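Local coordinates for protein Emp46p (Saccharomyces cerevisiae, PDB 2A6V) that serves as a calcium-independent cargo receptor with a lectin-type carbohydrate recognition domain and takes part in the secretion of glycoproteins, at residues P14-V19 / G40-T45; I68-R73 / F210-M215; A145-Q150 / R179-T184; T159-Y164 / K173-N178. All coordinates share one frame; numbering follows the deposited sequence.

All four contacts belong to one legume-lectin-like beta sandwich of two seven-stranded antiparallel sheets. Interaction 1 packs a loop on strand 41-43; beside it, interactions 2 and 4 follow across the same sheet, 209-218 pairing with 66-75, which borders the hairpin 158-165/171-176. Centres of interactions 1 and 2 lie about 9 Å apart, those of 2 and 4 about 12 Å. Interaction 3, its centre about 9 Å from that of interaction 4, crosses from edge strand 179-184 to edge strand 145-148 of the other sheet. Along the chain, interaction 1 closes first; interaction 2 then spans interaction 3, which encloses interaction 4. Interaction 2 joins sequence-distant strands, and the disulfide of interaction 3 ties the sheets together.

Interaction 1: P14-V19 / G40-T45; sequences PNLLEV and GRFVLT
Leu-16 reaches out of loop 14-19 to pack on Phe-42 and Gly-40, where strand 41-43 begins, near one margin of the beta sandwich of this legume-like lectin domain. The strand runs between 36-38 and 209-218 in its sheet, and the loop leads into the short helix 22-25. No hydrogen bond joins the two segments, so the contact rests on close packing.

The apolar part is carried by the two methyls of Leu-16, which both meet the same side of the Phe-42 ring: CD1 lies 3.7 Å from Phe-42 CD2, and CD2 lies 3.7 Å from Phe-42 CE2. The approach is oblique, and the two side chains cross at about a right angle. With Leu-16 CG turned anti to its carbonyl carbon (chi1 -63°), the branch extends to the ring. Val-35 and Leu-54 also touch Phe-42, and a bound potassium ion sits about 8 Å from this side chain.

Side chain meets backbone at Gly-40. Its carbonyl O is 3.3 Å from Leu-16 CB. Gly-40 has a positive phi, 88°, a conformation that suits glycine, and the lack of a side chain lets Leu-17 CD1 come to 3.9 Å from Gly-40 CA.

The polar ends of Arg-41 and Asn-15 are bonded outside this contact. Arg-41 starts away from the loop; its NH1 donates to Glu-38 O and its NE forms a salt bridge with Glu-211, while Val-43 CG2 covers one face of its guanidinium. The loop holds its own shape with an Asx motif, in which Asn-15 OD1 accepts from Glu-18 N at 3.0 Å, in the carbonyl plane.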
# COMPACT_ATOMS: atom_id res chain seq x y z
N PRO A 14 11.12 -9.82 4.45
CA PRO A 14 11.72 -11.15 4.36
C PRO A 14 10.60 -12.15 4.12
O PRO A 14 9.41 -11.78 4.23
CB PRO A 14 12.34 -11.33 5.75
CG PRO A 14 11.46 -10.58 6.63
CD PRO A 14 11.06 -9.33 5.84
N ASN A 15 10.93 -13.38 3.80
CA ASN A 15 9.89 -14.37 3.68
C ASN A 15 9.32 -14.54 5.09
O ASN A 15 10.00 -14.96 6.00
CB ASN A 15 10.40 -15.68 3.10
CG ASN A 15 9.34 -16.72 3.05
OD1 ASN A 15 8.94 -17.25 4.09
ND2 ASN A 15 8.81 -16.99 1.86
N LEU A 16 8.08 -14.12 5.27
CA LEU A 16 7.50 -14.02 6.60
C LEU A 16 7.35 -15.34 7.31
O LEU A 16 7.47 -15.42 8.52
CB LEU A 16 6.14 -13.34 6.53
CG LEU A 16 6.17 -11.91 6.02
CD1 LEU A 16 4.77 -11.39 5.98
CD2 LEU A 16 7.09 -11.04 6.87
N LEU A 17 7.03 -16.38 6.55
CA LEU A 17 6.84 -17.68 7.13
C LEU A 17 8.15 -18.20 7.68
O LEU A 17 8.18 -18.80 8.75
CB LEU A 17 6.30 -18.65 6.10
CG LEU A 17 5.91 -20.02 6.66
CD1 LEU A 17 4.86 -19.94 7.73
CD2 LEU A 17 5.46 -20.88 5.53
N GLU A 18 9.24 -17.92 6.95
CA GLU A 18 10.56 -18.46 7.27
C GLU A 18 11.30 -17.66 8.34
O GLU A 18 12.39 -18.04 8.74
CB GLU A 18 11.41 -18.52 6.00
CG GLU A 18 10.94 -19.58 5.00
CD GLU A 18 11.56 -19.40 3.63
OE1 GLU A 18 10.84 -19.61 2.63
OE2 GLU A 18 12.75 -19.04 3.55
N VAL A 19 10.72 -16.55 8.79
CA VAL A 19 11.35 -15.75 9.83
C VAL A 19 11.59 -16.61 11.07
O VAL A 19 10.72 -17.36 11.48
CB VAL A 19 10.49 -14.52 10.20
CG1 VAL A 19 11.02 -13.83 11.49
CG2 VAL A 19 10.47 -13.50 9.05
N GLY A 40 2.74 -16.66 9.79
CA GLY A 40 3.38 -16.45 8.51
C GLY A 40 2.88 -15.27 7.69
O GLY A 40 3.33 -15.10 6.57
N ARG A 41 1.97 -14.47 8.23
CA ARG A 41 1.62 -13.21 7.55
C ARG A 41 1.28 -12.13 8.54
O ARG A 41 1.00 -12.39 9.73
CB ARG A 41 0.51 -13.42 6.52
CG ARG A 41 -0.92 -13.31 6.97
CD ARG A 41 -1.34 -14.25 8.06
NE ARG A 41 -2.77 -14.26 8.35
CZ ARG A 41 -3.34 -14.95 9.30
NH1 ARG A 41 -2.59 -15.65 10.16
NH2 ARG A 41 -4.65 -14.94 9.44
N PHE A 42 1.36 -10.88 8.08
CA PHE A 42 0.95 -9.77 8.90
C PHE A 42 -0.55 -9.55 8.82
O PHE A 42 -1.12 -9.57 7.74
CB PHE A 42 1.64 -8.48 8.48
CG PHE A 42 3.07 -8.36 8.94
CD1 PHE A 42 3.38 -8.24 10.28
CD2 PHE A 42 4.11 -8.33 8.02
CE1 PHE A 42 4.72 -8.11 10.69
CE2 PHE A 42 5.44 -8.17 8.43
CZ PHE A 42 5.73 -8.06 9.74
N VAL A 43 -1.19 -9.40 9.96
CA VAL A 43 -2.58 -9.03 10.04
C VAL A 43 -2.57 -7.57 10.49
O VAL A 43 -2.20 -7.25 11.63
CB VAL A 43 -3.37 -9.92 11.01
CG1 VAL A 43 -4.83 -9.45 11.08
CG2 VAL A 43 -3.26 -11.39 10.60
N LEU A 44 -2.93 -6.67 9.58
CA LEU A 44 -2.92 -5.24 9.86
C LEU A 44 -4.02 -4.87 10.82
O LEU A 44 -3.81 -4.01 11.68
CB LEU A 44 -3.09 -4.44 8.55
CG LEU A 44 -1.94 -4.52 7.55
CD1 LEU A 44 -2.39 -3.96 6.20
CD2 LEU A 44 -0.72 -3.76 8.03
N THR A 45 -5.18 -5.53 10.72
CA THR A 45 -6.38 -5.17 11.49
C THR A 45 -7.00 -6.38 12.19
O THR A 45 -8.08 -6.85 11.80
CB THR A 45 -7.42 -4.51 10.58
OG1 THR A 45 -7.75 -5.35 9.47
CG2 THR A 45 -6.87 -3.24 9.97

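Interaction 2: I68-R73 / F210-M215; sequences IEWTFR and FEILKM
Met-215 sets its CG over one face of the Trp-70 indole, and this is the tight side of the contact. Met-215 CG stands 3.4 Å from the centroid of the six-membered ring, 7° off the normal, a CH-pi contact. CG is anti to the backbone N of Met-215 (chi1 -179°); the bend at chi2 lifts SD farther above the same ring, a longer Met-aromatic contact, and brings CE to 3.9 Å from Ile-68 CG2. Ile-212 CG2 comes to the indole edge in plane, 4.0 Å from Trp-70 CE3. These side chains face the sandwich interior, where Trp-70 meets the Phe-87 ring and Thr-199 of the opposing sheet.

The two strands are antiparallel neighbours with a classic beta bulge: Leu-213 and Lys-214 both lie opposite Thr-71. Leu-213 N donates to Thr-71 O at 2.8 Å, whereas the bond from Lys-214 N to that oxygen is weak, at 3.4 Å.

The other face is polar, loose at Lys-214 but firmly bonded at Arg-73. Lys-214 is exposed, its CE passing across Thr-71 OG1, a hydroxyl hydrogen-bonded to Thr-159 OG1. Arg-73 grips one oxygen of buried Glu-211 side-on: NE reaches OE1 at 2.8 Å from above the carboxylate plane, and NH2 meets OE1 at 3.0 Å on its syn lone pair; Arg-41 NE shares that oxygen. Guanidinium and carboxylate planes stand 65° apart; Ser-209 OG holds Glu-211 OE2.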
# COMPACT_ATOMS: atom_id res chain seq x y z
N ILE A 68 7.43 -2.49 -7.32
CA ILE A 68 7.00 -2.88 -5.98
C ILE A 68 5.86 -3.86 -6.14
O ILE A 68 4.88 -3.59 -6.85
CB ILE A 68 6.55 -1.68 -5.17
CG1 ILE A 68 7.73 -0.72 -4.93
CG2 ILE A 68 5.95 -2.17 -3.85
CD1 ILE A 68 7.31 0.61 -4.34
N GLU A 69 5.95 -4.98 -5.45
CA GLU A 69 4.92 -5.99 -5.45
C GLU A 69 4.49 -6.23 -4.02
O GLU A 69 5.30 -6.67 -3.21
CB GLU A 69 5.45 -7.29 -6.04
CG GLU A 69 5.76 -7.22 -7.51
CD GLU A 69 6.34 -8.52 -8.04
OE1 GLU A 69 6.84 -9.36 -7.25
OE2 GLU A 69 6.30 -8.69 -9.28
N TRP A 70 3.23 -5.93 -3.72
CA TRP A 70 2.61 -6.27 -2.45
C TRP A 70 1.65 -7.43 -2.63
O TRP A 70 0.81 -7.38 -3.54
CB TRP A 70 1.79 -5.09 -1.93
CG TRP A 70 2.57 -3.89 -1.47
CD1 TRP A 70 2.86 -2.77 -2.19
CD2 TRP A 70 3.10 -3.68 -0.16
NE1 TRP A 70 3.55 -1.87 -1.40
CE2 TRP A 70 3.70 -2.40 -0.15
CE3 TRP A 70 3.11 -4.42 1.02
CZ2 TRP A 70 4.31 -1.87 0.98
CZ3 TRP A 70 3.74 -3.90 2.13
CH2 TRP A 70 4.31 -2.64 2.11
N THR A 71 1.75 -8.47 -1.80
CA THR A 71 0.83 -9.59 -1.82
C THR A 71 -0.01 -9.46 -0.58
O THR A 71 0.52 -9.40 0.54
CB THR A 71 1.59 -10.91 -1.83
OG1 THR A 71 2.39 -10.96 -3.03
CG2 THR A 71 0.64 -12.09 -1.86
N PHE A 72 -1.32 -9.42 -0.76
CA PHE A 72 -2.24 -9.06 0.31
C PHE A 72 -3.54 -9.84 0.19
O PHE A 72 -3.83 -10.43 -0.85
CB PHE A 72 -2.54 -7.54 0.24
CG PHE A 72 -3.39 -7.17 -0.94
CD1 PHE A 72 -4.77 -7.20 -0.86
CD2 PHE A 72 -2.80 -6.87 -2.16
CE1 PHE A 72 -5.55 -6.95 -1.97
CE2 PHE A 72 -3.60 -6.60 -3.27
CZ PHE A 72 -4.96 -6.63 -3.14
N ARG A 73 -4.34 -9.83 1.23
CA ARG A 73 -5.71 -10.25 1.12
C ARG A 73 -6.58 -9.57 2.16
O ARG A 73 -6.09 -9.03 3.15
CB ARG A 73 -5.85 -11.77 1.23
CG ARG A 73 -5.46 -12.32 2.59
CD ARG A 73 -5.43 -13.83 2.60
NE ARG A 73 -4.99 -14.29 3.90
CZ ARG A 73 -4.63 -15.53 4.18
NH1 ARG A 73 -4.70 -16.49 3.29
NH2 ARG A 73 -4.23 -15.81 5.41
N PHE A 210 -7.46 -7.32 7.08
CA PHE A 210 -6.54 -6.91 6.03
C PHE A 210 -5.16 -7.44 6.35
O PHE A 210 -4.63 -7.18 7.43
CB PHE A 210 -6.51 -5.38 5.91
CG PHE A 210 -7.80 -4.79 5.41
CD1 PHE A 210 -8.18 -4.93 4.08
CD2 PHE A 210 -8.65 -4.11 6.27
CE1 PHE A 210 -9.34 -4.37 3.61
CE2 PHE A 210 -9.84 -3.56 5.79
CZ PHE A 210 -10.17 -3.70 4.45
N GLU A 211 -4.58 -8.17 5.41
CA GLU A 211 -3.37 -8.95 5.65
C GLU A 211 -2.33 -8.74 4.58
O GLU A 211 -2.68 -8.61 3.40
CB GLU A 211 -3.70 -10.43 5.76
CG GLU A 211 -4.86 -10.70 6.70
CD GLU A 211 -5.16 -12.16 6.95
OE1 GLU A 211 -4.48 -13.02 6.36
OE2 GLU A 211 -6.06 -12.44 7.76
N ILE A 212 -1.05 -8.73 4.97
CA ILE A 212 0.08 -8.62 4.05
C ILE A 212 0.88 -9.94 4.13
O ILE A 212 1.39 -10.30 5.20
CB ILE A 212 0.97 -7.42 4.40
CG1 ILE A 212 0.17 -6.10 4.35
CG2 ILE A 212 2.16 -7.36 3.50
CD1 ILE A 212 -0.35 -5.70 2.97
N LEU A 213 1.02 -10.62 3.00
CA LEU A 213 1.72 -11.90 2.96
C LEU A 213 3.15 -11.78 2.46
O LEU A 213 4.02 -12.57 2.84
CB LEU A 213 0.96 -12.89 2.07
CG LEU A 213 -0.22 -13.58 2.74
CD1 LEU A 213 -1.33 -12.63 3.10
CD2 LEU A 213 -0.69 -14.69 1.82
N LYS A 214 3.42 -10.78 1.60
CA LYS A 214 4.72 -10.63 0.96
C LYS A 214 4.86 -9.20 0.48
O LYS A 214 3.87 -8.50 0.19
CB LYS A 214 4.88 -11.61 -0.20
CG LYS A 214 6.23 -11.67 -0.86
CD LYS A 214 6.35 -12.90 -1.83
CE LYS A 214 5.03 -13.36 -2.44
NZ LYS A 214 5.24 -14.41 -3.50
N MET A 215 6.09 -8.73 0.44
CA MET A 215 6.40 -7.47 -0.23
C MET A 215 7.82 -7.50 -0.76
O MET A 215 8.74 -7.85 -0.03
CB MET A 215 6.19 -6.27 0.70
CG MET A 215 6.47 -4.89 0.04
SD MET A 215 8.24 -4.48 -0.01
CE MET A 215 8.23 -2.88 -0.73

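Interaction 3: A145-Q150 / R179-T184; sequences ASCLFQ and RVCFQT. With EDO (1,2-ethanediol), chain E.
Cys-147 and Cys-181 come from strands 145-148 and 179-184, which run antiparallel at 168° with axes 5.8 Å apart yet share no backbone hydrogen bond. They are edge strands of the two different sheets of the beta sandwich, so the disulfide between them is a covalent tie from sheet to sheet. Cys-147 SG and Cys-181 SG are 2.0 Å apart, with a chi3 of -99°. Cys-147 holds SG between its backbone N and carbonyl carbon, whereas Cys-181 swings SG anti to its N; these different turns bring the sulfurs together. Cys-181 also belongs, with Phe-182, to a classic beta bulge opposite Leu-174.

Beside the disulfide, Ala-145 CB sits over one face of the Phe-182 ring, 3.7 Å from the centroid and displaced toward the CG side, where it comes to 3.4 Å from Phe-182 CG. Beyond the other end of the disulfide the packing is thinner: Phe-149 CE1 and Arg-179 NH2 are 4.3 Å apart, in an oblique approach. A 1,2-ethanediol, probably from the crystallisation liquor, lies against strand 179-184 here, its O1 donating to Arg-179 O at 3.0 Å and its O2 to Val-180 O at 2.9 Å.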
# COMPACT_ATOMS: atom_id res chain seq x y z
N ALA A 145 -7.01 7.77 -11.18
CA ALA A 145 -7.17 6.50 -11.86
C ALA A 145 -7.91 5.52 -10.98
O ALA A 145 -7.99 5.67 -9.76
CB ALA A 145 -5.82 5.93 -12.23
N SER A 146 -8.48 4.50 -11.62
CA SER A 146 -9.27 3.51 -10.90
C SER A 146 -9.45 2.25 -11.72
O SER A 146 -9.27 2.25 -12.93
CB SER A 146 -10.63 4.07 -10.51
OG SER A 146 -11.46 4.23 -11.65
N CYS A 147 -9.80 1.18 -11.03
CA CYS A 147 -10.38 -0.02 -11.63
C CYS A 147 -11.30 -0.70 -10.63
O CYS A 147 -11.19 -0.51 -9.41
CB CYS A 147 -9.31 -0.97 -12.14
SG CYS A 147 -8.25 -1.71 -10.86
N LEU A 148 -12.22 -1.50 -11.12
CA LEU A 148 -13.08 -2.29 -10.28
C LEU A 148 -12.30 -3.58 -9.98
O LEU A 148 -11.70 -4.16 -10.88
CB LEU A 148 -14.41 -2.59 -10.97
CG LEU A 148 -15.15 -1.36 -11.48
CD1 LEU A 148 -16.48 -1.79 -12.10
CD2 LEU A 148 -15.35 -0.32 -10.39
N PHE A 149 -12.29 -3.97 -8.72
CA PHE A 149 -11.48 -5.11 -8.29
C PHE A 149 -12.07 -5.75 -7.03
O PHE A 149 -12.30 -5.09 -6.02
CB PHE A 149 -10.03 -4.65 -8.02
CG PHE A 149 -9.11 -5.79 -7.71
CD1 PHE A 149 -8.64 -6.62 -8.71
CD2 PHE A 149 -8.80 -6.09 -6.39
CE1 PHE A 149 -7.83 -7.69 -8.40
CE2 PHE A 149 -7.98 -7.16 -6.10
CZ PHE A 149 -7.51 -7.95 -7.09
N GLN A 150 -12.34 -7.05 -7.13
CA GLN A 150 -12.93 -7.82 -6.04
C GLN A 150 -11.82 -8.26 -5.07
O GLN A 150 -10.87 -8.95 -5.45
CB GLN A 150 -13.68 -9.05 -6.56
CG GLN A 150 -14.54 -9.70 -5.52
CD GLN A 150 -15.36 -10.87 -6.04
OE1 GLN A 150 -16.10 -11.48 -5.27
NE2 GLN A 150 -15.26 -11.16 -7.32
N ARG A 179 -3.06 -8.18 -14.19
CA ARG A 179 -3.98 -7.54 -15.13
C ARG A 179 -3.92 -6.06 -14.89
O ARG A 179 -3.94 -5.61 -13.75
CB ARG A 179 -5.42 -8.04 -14.93
CG ARG A 179 -5.58 -9.59 -14.98
CD ARG A 179 -6.99 -10.12 -15.12
NE ARG A 179 -7.94 -9.43 -14.25
CZ ARG A 179 -8.21 -9.75 -12.98
NH1 ARG A 179 -7.59 -10.74 -12.35
NH2 ARG A 179 -9.12 -9.03 -12.33
N VAL A 180 -3.86 -5.26 -15.95
CA VAL A 180 -3.68 -3.83 -15.80
C VAL A 180 -4.92 -3.20 -15.16
O VAL A 180 -6.05 -3.43 -15.59
CB VAL A 180 -3.29 -3.12 -17.12
CG1 VAL A 180 -3.15 -1.64 -16.91
CG2 VAL A 180 -1.96 -3.68 -17.63
N CYS A 181 -4.68 -2.44 -14.10
CA CYS A 181 -5.69 -1.63 -13.44
C CYS A 181 -5.66 -0.23 -14.05
O CYS A 181 -6.70 0.29 -14.49
CB CYS A 181 -5.42 -1.62 -11.93
SG CYS A 181 -6.53 -0.60 -10.95
N PHE A 182 -4.49 0.38 -14.10
CA PHE A 182 -4.30 1.65 -14.78
C PHE A 182 -2.85 1.87 -15.17
O PHE A 182 -1.94 1.21 -14.66
CB PHE A 182 -4.81 2.82 -13.93
CG PHE A 182 -4.02 3.05 -12.67
CD1 PHE A 182 -2.88 3.82 -12.67
CD2 PHE A 182 -4.48 2.54 -11.45
CE1 PHE A 182 -2.17 4.04 -11.49
CE2 PHE A 182 -3.77 2.75 -10.29
CZ PHE A 182 -2.62 3.51 -10.31
N GLN A 183 -2.64 2.80 -16.10
CA GLN A 183 -1.32 3.31 -16.43
C GLN A 183 -1.42 4.83 -16.48
O GLN A 183 -2.48 5.38 -16.78
CB GLN A 183 -0.78 2.78 -17.76
CG GLN A 183 -0.73 1.27 -17.87
CD GLN A 183 0.04 0.79 -19.10
OE1 GLN A 183 1.22 1.10 -19.26
NE2 GLN A 183 -0.63 0.01 -19.94
N THR A 184 -0.33 5.49 -16.14
CA THR A 184 -0.34 6.95 -16.02
C THR A 184 1.07 7.49 -16.14
O THR A 184 2.05 6.77 -15.91
CB THR A 184 -0.93 7.37 -14.65
OG1 THR A 184 -0.96 8.80 -14.53
CG2 THR A 184 -0.05 6.90 -13.48
C1 EDO E . -7.63 -5.55 -12.74
O1 EDO E . -6.49 -4.75 -12.53
C2 EDO E . -8.83 -4.69 -13.10
O2 EDO E . -8.58 -3.95 -14.31

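Interaction 4: T159-Y164 / K173-N178; sequences TLRLTY and KLQMDN
Arg-161 and Gln-175 form the middle hydrogen-bonded pair of the antiparallel hairpin 158-165/171-176, each giving its N-H to the other's carbonyl; Thr-163 and Lys-173 do the same at the next hydrogen-bonded pair, beyond Leu-162 and Leu-174. Where the strand pairing ends, a side chain takes over. Asp-177 N donates to Thr-159 O at 2.9 Å, but Thr-159 N is answered by Asp-177 OD1, at 2.9 Å and nearly in line with its C-O bond. Ser-158 OG holds Asp-177 OD2.

Water 1 donates to Thr-159 O at 2.9 Å and accepts from Asn-178 N at 3.0 Å, stitching the turn to the strand. Water 2 sits 2.7 Å from Gln-175 OE1 and also meets Arg-161 O and Thr-163 OG1. Arg-161 CD lies 3.3 Å from Gln-175 OE1. A bend at chi3 (-68°) turns the guanidinium so that Asn-178 OD1 stands over one face; NE makes a salt bridge to Glu-69 OE2.

On the sandwich side, Leu-174 CD2 packs between Leu-160 CD2 and Leu-162 CB, at 3.8 Å from each. The hairpin is therefore two-faced: apolar toward the other sheet, polar on the face that carries Arg-161, Thr-163 and Gln-175, while Asp-177 OD1 and a water take up backbone groups where the strand pairing ends.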
# COMPACT_ATOMS: atom_id res chain seq x y z
N THR A 159 -1.90 -9.89 -5.79
CA THR A 159 -0.65 -9.14 -5.90
C THR A 159 -0.89 -7.83 -6.62
O THR A 159 -1.38 -7.81 -7.75
CB THR A 159 0.42 -9.94 -6.62
OG1 THR A 159 0.78 -11.07 -5.80
CG2 THR A 159 1.72 -9.13 -6.82
N LEU A 160 -0.55 -6.74 -5.94
CA LEU A 160 -0.49 -5.42 -6.53
C LEU A 160 0.93 -5.22 -7.00
O LEU A 160 1.88 -5.36 -6.22
CB LEU A 160 -0.89 -4.37 -5.47
CG LEU A 160 -0.77 -2.91 -5.88
CD1 LEU A 160 -1.84 -2.09 -5.17
CD2 LEU A 160 0.63 -2.37 -5.62
N ARG A 161 1.10 -4.93 -8.29
CA ARG A 161 2.41 -4.70 -8.85
C ARG A 161 2.46 -3.31 -9.45
O ARG A 161 1.73 -3.00 -10.40
CB ARG A 161 2.77 -5.72 -9.92
CG ARG A 161 4.13 -5.42 -10.50
CD ARG A 161 4.51 -6.24 -11.71
NE ARG A 161 4.70 -7.63 -11.34
CZ ARG A 161 4.55 -8.67 -12.15
NH1 ARG A 161 4.19 -8.52 -13.43
NH2 ARG A 161 4.76 -9.90 -11.68
N LEU A 162 3.34 -2.47 -8.91
CA LEU A 162 3.53 -1.11 -9.36
C LEU A 162 4.88 -1.02 -10.04
O LEU A 162 5.90 -1.30 -9.41
CB LEU A 162 3.47 -0.15 -8.16
CG LEU A 162 3.61 1.36 -8.41
CD1 LEU A 162 3.07 2.17 -7.25
CD2 LEU A 162 5.04 1.74 -8.66
N THR A 163 4.88 -0.69 -11.32
CA THR A 163 6.14 -0.51 -12.07
C THR A 163 6.25 0.97 -12.45
O THR A 163 5.27 1.58 -12.84
CB THR A 163 6.21 -1.45 -13.31
OG1 THR A 163 5.05 -1.32 -14.13
CG2 THR A 163 6.18 -2.87 -12.92
N TYR A 164 7.43 1.56 -12.30
CA TYR A 164 7.59 2.98 -12.54
C TYR A 164 8.93 3.22 -13.20
O TYR A 164 9.95 2.79 -12.69
CB TYR A 164 7.49 3.77 -11.23
CG TYR A 164 7.89 5.21 -11.35
CD1 TYR A 164 7.18 6.11 -12.15
CD2 TYR A 164 8.99 5.69 -10.68
CE1 TYR A 164 7.57 7.44 -12.24
CE2 TYR A 164 9.38 7.01 -10.77
CZ TYR A 164 8.69 7.88 -11.55
OH TYR A 164 9.10 9.20 -11.61
N LYS A 173 2.72 1.87 -14.17
CA LYS A 173 1.70 0.87 -14.41
C LYS A 173 1.34 0.20 -13.10
O LYS A 173 2.21 -0.13 -12.30
CB LYS A 173 2.23 -0.18 -15.38
CG LYS A 173 1.26 -1.21 -15.80
CD LYS A 173 1.70 -1.85 -17.12
CE LYS A 173 2.85 -2.79 -16.91
NZ LYS A 173 3.18 -3.46 -18.20
N LEU A 174 0.06 -0.03 -12.91
CA LEU A 174 -0.43 -0.70 -11.72
C LEU A 174 -1.20 -1.90 -12.17
O LEU A 174 -2.24 -1.76 -12.83
CB LEU A 174 -1.31 0.26 -10.92
CG LEU A 174 -1.62 -0.08 -9.46
CD1 LEU A 174 -2.48 -1.26 -9.34
CD2 LEU A 174 -0.33 -0.23 -8.64
N GLN A 175 -0.72 -3.09 -11.83
CA GLN A 175 -1.42 -4.33 -12.14
C GLN A 175 -1.94 -4.98 -10.86
O GLN A 175 -1.33 -4.88 -9.81
CB GLN A 175 -0.48 -5.33 -12.82
CG GLN A 175 0.10 -4.87 -14.16
CD GLN A 175 1.28 -5.72 -14.55
OE1 GLN A 175 2.39 -5.52 -14.07
NE2 GLN A 175 1.04 -6.71 -15.40
N MET A 176 -3.09 -5.61 -10.97
CA MET A 176 -3.68 -6.44 -9.93
C MET A 176 -3.79 -7.83 -10.48
O MET A 176 -4.42 -8.05 -11.52
CB MET A 176 -5.04 -5.92 -9.51
CG MET A 176 -5.04 -4.45 -9.08
SD MET A 176 -4.10 -4.09 -7.59
CE MET A 176 -5.02 -4.88 -6.40
N ASP A 177 -3.16 -8.79 -9.82
CA ASP A 177 -3.13 -10.17 -10.30
C ASP A 177 -2.73 -10.24 -11.78
O ASP A 177 -3.35 -10.96 -12.55
CB ASP A 177 -4.46 -10.85 -9.98
CG ASP A 177 -4.66 -11.08 -8.50
OD1 ASP A 177 -3.66 -11.10 -7.75
OD2 ASP A 177 -5.78 -11.30 -8.01
N ASN A 178 -1.72 -9.46 -12.14
CA ASN A 178 -1.13 -9.44 -13.47
C ASN A 178 -2.03 -8.91 -14.58
O ASN A 178 -1.76 -9.13 -15.77
CB ASN A 178 -0.58 -10.82 -13.84
CG ASN A 178 0.54 -11.25 -12.92
OD1 ASN A 178 1.40 -10.45 -12.55
ND2 ASN A 178 0.53 -12.52 -12.53
O HOH W 1 0.03 -7.95 -10.28
O HOH W 2 2.98 -3.08 -13.11